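Local coordinates for probable glucarate dehydratase (Mycobacterium smegmatis str. MC2 155, PDB 3VDG), which probably dehydrates glucarate or a related acid sugar, as a metal-dependent lyase of the enolase superfamily, at residues A354-A359 against G391-P396; L338-H343 against A360-L365. One frame throughout, in Å; residues are numbered along the deposited sequence. Where two conformers were deposited one is given.

Contact 1: A354-A359 against G391-P396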
# COMPACT_ATOMS: atom_id res chain seq x y z
N ALA A 354 15.72 -8.25 6.01
CA ALA A 354 14.60 -7.67 5.28
C ALA A 354 13.27 -7.92 6.01
O ALA A 354 12.42 -7.03 6.10
CB ALA A 354 14.57 -8.22 3.86
N MET A 355 13.09 -9.14 6.53
CA MET A 355 11.91 -9.51 7.31
C MET A 355 11.80 -8.61 8.53
O MET A 355 10.72 -8.16 8.89
CB MET A 355 11.99 -11.00 7.76
CG MET A 355 11.96 -12.05 6.62
SD MET A 355 12.62 -13.68 7.11
CE MET A 355 11.27 -14.26 8.13
N VAL A 356 12.92 -8.34 9.19
CA VAL A 356 12.88 -7.55 10.41
C VAL A 356 12.51 -6.08 10.10
O VAL A 356 11.66 -5.51 10.76
CB VAL A 356 14.22 -7.63 11.18
CG1 VAL A 356 14.28 -6.56 12.27
CG2 VAL A 356 14.41 -9.03 11.76
N HIS A 357 13.10 -5.49 9.07
CA HIS A 357 12.72 -4.11 8.72
C HIS A 357 11.27 -3.99 8.34
O HIS A 357 10.58 -3.05 8.73
CB HIS A 357 13.60 -3.54 7.60
CG HIS A 357 14.97 -3.09 8.07
ND1 HIS A 357 15.17 -1.92 8.72
CD2 HIS A 357 16.22 -3.69 7.93
CE1 HIS A 357 16.48 -1.79 9.00
NE2 HIS A 357 17.13 -2.86 8.51
N LEU A 358 10.79 -4.95 7.55
CA LEU A 358 9.38 -4.99 7.16
C LEU A 358 8.45 -5.09 8.37
O LEU A 358 7.56 -4.27 8.55
CB LEU A 358 9.14 -6.17 6.20
CG LEU A 358 7.68 -6.46 5.83
CD1 LEU A 358 7.03 -5.24 5.15
CD2 LEU A 358 7.59 -7.70 4.93
N ALA A 359 8.67 -6.09 9.22
CA ALA A 359 7.80 -6.27 10.38
C ALA A 359 7.89 -5.08 11.34
O ALA A 359 6.90 -4.70 11.94
CB ALA A 359 8.17 -7.55 11.11
N GLY A 391 13.61 -13.88 22.21
CA GLY A 391 12.64 -14.27 21.17
C GLY A 391 12.46 -13.19 20.09
O GLY A 391 11.65 -13.36 19.20
N GLU A 392 13.22 -12.10 20.18
CA GLU A 392 13.02 -10.99 19.25
C GLU A 392 14.35 -10.49 18.70
O GLU A 392 15.41 -10.74 19.29
CB GLU A 392 12.25 -9.86 19.93
CG GLU A 392 12.93 -9.35 21.19
CD GLU A 392 12.18 -8.25 21.89
OE1 GLU A 392 12.83 -7.50 22.65
OE2 GLU A 392 10.95 -8.12 21.68
N VAL A 393 14.29 -9.83 17.55
CA VAL A 393 15.48 -9.25 16.91
C VAL A 393 15.28 -7.74 16.87
O VAL A 393 14.25 -7.27 16.38
CB VAL A 393 15.66 -9.74 15.46
CG1 VAL A 393 16.93 -9.13 14.84
CG2 VAL A 393 15.69 -11.27 15.41
N GLN A 394 16.22 -6.99 17.39
CA GLN A 394 16.15 -5.55 17.37
C GLN A 394 16.28 -5.03 15.93
O GLN A 394 17.09 -5.51 15.22
CB GLN A 394 17.25 -4.99 18.25
CG GLN A 394 17.20 -3.49 18.33
CD GLN A 394 17.87 -2.91 19.57
OE1 GLN A 394 19.02 -3.21 19.88
NE2 GLN A 394 17.14 -2.06 20.29
N VAL A 395 15.48 -4.07 15.52
CA VAL A 395 15.57 -3.57 14.14
C VAL A 395 16.89 -2.78 14.02
O VAL A 395 17.17 -1.95 14.87
CB VAL A 395 14.32 -2.76 13.73
CG1 VAL A 395 14.11 -1.54 14.60
CG2 VAL A 395 14.39 -2.36 12.26
N PRO A 396 17.71 -3.08 12.99
CA PRO A 396 18.95 -2.30 12.83
C PRO A 396 18.64 -0.82 12.59
O PRO A 396 17.67 -0.50 11.89
CB PRO A 396 19.60 -2.92 11.58
CG PRO A 396 19.05 -4.32 11.52
CD PRO A 396 17.63 -4.20 12.04
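Val356 and His357, on helix 349-360 of the modified TIM barrel of the enolase superfamily, pack against strand 392-394 and Val395 and Pro396 just after it. The apolar part centres on Val356, whose two methyl groups divide the work. CG1, anti to the backbone N (chi1 167°), lies 3.8 Å from CA of Val395 and also reaches CD of Pro396; CG2 lies 4.0 Å from CB of Val393, the two valine side chains crossing at about a right angle. Phe169 of strand 166-174, the antiparallel neighbour of 392-394, touches both Val356 and Val393 and so links helix and sheet.

The second part is the imidazole of His357, which spans Val395 and Pro396. Its ND1 is 3.7 Å from CG2 of Val395, and this methyl approaches the ring obliquely. The other nitrogen, NE2, packs against the proline ring, 3.8 Å from its CD, while hydrogen bonding to the carbonyl O of Leu401, which helps to fix the rotation of the imidazole. All direct contact between the segments is van der Waals in character, the shortest approach being 3.4 Å between CE1 of His357 and O of Pro396.

Contact 2: L338-H343 against A360-L365. With FMT (formic acid), chain B.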
# COMPACT_ATOMS: atom_id res chain seq x y z
N LEU A 338 -8.59 -8.58 8.07
CA LEU A 338 -7.80 -9.80 8.18
C LEU A 338 -6.58 -9.57 9.07
O LEU A 338 -5.95 -8.51 9.00
CB LEU A 338 -7.31 -10.22 6.79
CG LEU A 338 -8.39 -10.47 5.73
CD1 LEU A 338 -7.73 -10.76 4.38
CD2 LEU A 338 -9.28 -11.63 6.15
N GLY A 339 -6.23 -10.56 9.88
CA GLY A 339 -5.01 -10.46 10.69
C GLY A 339 -3.80 -10.70 9.78
O GLY A 339 -3.94 -11.17 8.64
N LEU A 340 -2.62 -10.38 10.29
CA LEU A 340 -1.40 -10.47 9.46
C LEU A 340 -0.27 -11.11 10.24
O LEU A 340 0.03 -10.69 11.36
CB LEU A 340 -0.95 -9.08 9.00
CG LEU A 340 0.29 -9.08 8.08
CD1 LEU A 340 -0.09 -9.61 6.70
CD2 LEU A 340 0.83 -7.66 7.95
N SER A 341 0.35 -12.13 9.67
CA SER A 341 1.49 -12.76 10.30
C SER A 341 2.57 -12.84 9.23
O SER A 341 2.48 -12.14 8.20
CB SER A 341 1.07 -14.16 10.82
OG SER A 341 2.11 -14.78 11.58
N MET A 342 3.59 -13.67 9.43
CA MET A 342 4.63 -13.83 8.41
C MET A 342 5.13 -15.28 8.30
O MET A 342 5.42 -15.94 9.30
CB MET A 342 5.82 -12.89 8.67
CG MET A 342 6.84 -12.87 7.54
SD MET A 342 8.28 -11.82 7.89
CE MET A 342 7.53 -10.19 8.02
N HIS A 343 5.22 -15.74 7.05
CA HIS A 343 5.63 -17.08 6.67
C HIS A 343 7.09 -17.05 6.36
O HIS A 343 7.64 -16.01 5.98
CB HIS A 343 4.85 -17.47 5.39
CG HIS A 343 5.41 -18.67 4.65
ND1 HIS A 343 6.32 -18.56 3.64
CD2 HIS A 343 5.15 -20.04 4.80
CE1 HIS A 343 6.62 -19.80 3.17
NE2 HIS A 343 5.90 -20.70 3.88
N ALA A 360 9.08 -4.49 11.50
CA ALA A 360 9.22 -3.35 12.39
C ALA A 360 8.33 -2.17 11.96
O ALA A 360 7.80 -1.45 12.81
CB ALA A 360 10.67 -2.91 12.48
N ALA A 361 8.17 -2.00 10.64
CA ALA A 361 7.44 -0.87 10.05
C ALA A 361 5.95 -1.13 9.79
O ALA A 361 5.26 -0.30 9.21
CB ALA A 361 8.11 -0.44 8.74
N THR A 362 5.47 -2.30 10.19
CA THR A 362 4.09 -2.67 9.88
C THR A 362 3.23 -2.62 11.14
O THR A 362 3.35 -3.48 12.00
CB THR A 362 4.04 -4.07 9.26
OG1 THR A 362 4.84 -4.08 8.08
CG2 THR A 362 2.60 -4.46 8.87
N PRO A 363 2.37 -1.60 11.26
CA PRO A 363 1.61 -1.44 12.51
C PRO A 363 0.80 -2.69 12.86
O PRO A 363 0.78 -3.11 14.02
CB PRO A 363 0.68 -0.23 12.22
CG PRO A 363 1.32 0.47 11.07
CD PRO A 363 2.06 -0.56 10.26
N ASN A 364 0.15 -3.31 11.87
CA ASN A 364 -0.77 -4.44 12.15
C ASN A 364 -0.11 -5.83 12.09
O ASN A 364 -0.81 -6.85 12.10
CB ASN A 364 -2.03 -4.39 11.25
CG ASN A 364 -1.68 -4.42 9.76
OD1 ASN A 364 -0.71 -3.82 9.34
ND2 ASN A 364 -2.51 -5.11 8.95
N LEU A 365 1.22 -5.89 12.03
CA LEU A 365 1.89 -7.20 12.10
C LEU A 365 2.24 -7.44 13.55
O LEU A 365 3.34 -7.10 13.99
CB LEU A 365 3.15 -7.27 11.23
CG LEU A 365 3.46 -8.71 10.76
CD1 LEU A 365 4.58 -8.75 9.73
CD2 LEU A 365 3.77 -9.63 11.92
C FMT B . 5.36 -24.27 4.29
O1 FMT B . 4.30 -23.97 4.83
O2 FMT B . 5.95 -23.40 3.46
O HOH W 1 -4.54 -6.64 10.19
O HOH W 2 -2.82 -8.43 12.41
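The final strand of the parallel barrel series, 339-342, packs here through Leu340 and Met342 against the type I beta turn Thr362-Leu365 that follows helix 349-360. Leu340 points at the turn, and its CD2 touches both CG2 of Thr362, at 3.8 Å, and CG of Leu365, at 4.0 Å. The leucines cross at about a right angle. The two methyls of Leu365 meet different partners: CD1 meets CE of Met342 at 3.7 Å, while CD2 lies 3.9 Å from O of Leu340, a buried carbonyl oxygen that has no polar partner in the model.

Two waters make the polar link. One accepts from ND2 of Asn364 and donates to O of Leu338, 2.6 Å away; ND2 also bonds to O of Ala330 on helix 323-336. The other accepts from N of Leu340 and donates to O of Asn364, likewise at 2.6 Å.

Beyond the strand, NE2 of His343 gives a nearly straight hydrogen bond of 2.7 Å (178°) to O2 of a formate, probably from the crystallisation liquor, which Asn246 also binds. ND1 is hydrogen-bonded to OD2 of Asp316, which helps to orient the ring. The placement of such a residue at the C-terminal end of a barrel strand is that of active sites in TIM-barrel enzymes, consistent with a place for His343 in the active site.

The centres of contacts 1 and 2 lie about 12 Å apart, and their segments alternate along the chain: 338-343, 354-359, 360-365, then 391-396. Helix 349-360 follows strand 339-342 directly, supplies the first half of contact 1 and runs into the second half of contact 2. Strands 339-342 and 392-394 belong to the same mixed sheet, and this one helix touches residues of both, although they lie near opposite ends of the sheet's strand order. The contacts also touch directly: CB of Met355 is 3.8 Å from SD of Met342, and CG2 of Val395 is 3.8 Å from CB of Ala360, an arrangement consistent with closure of the barrel on this side.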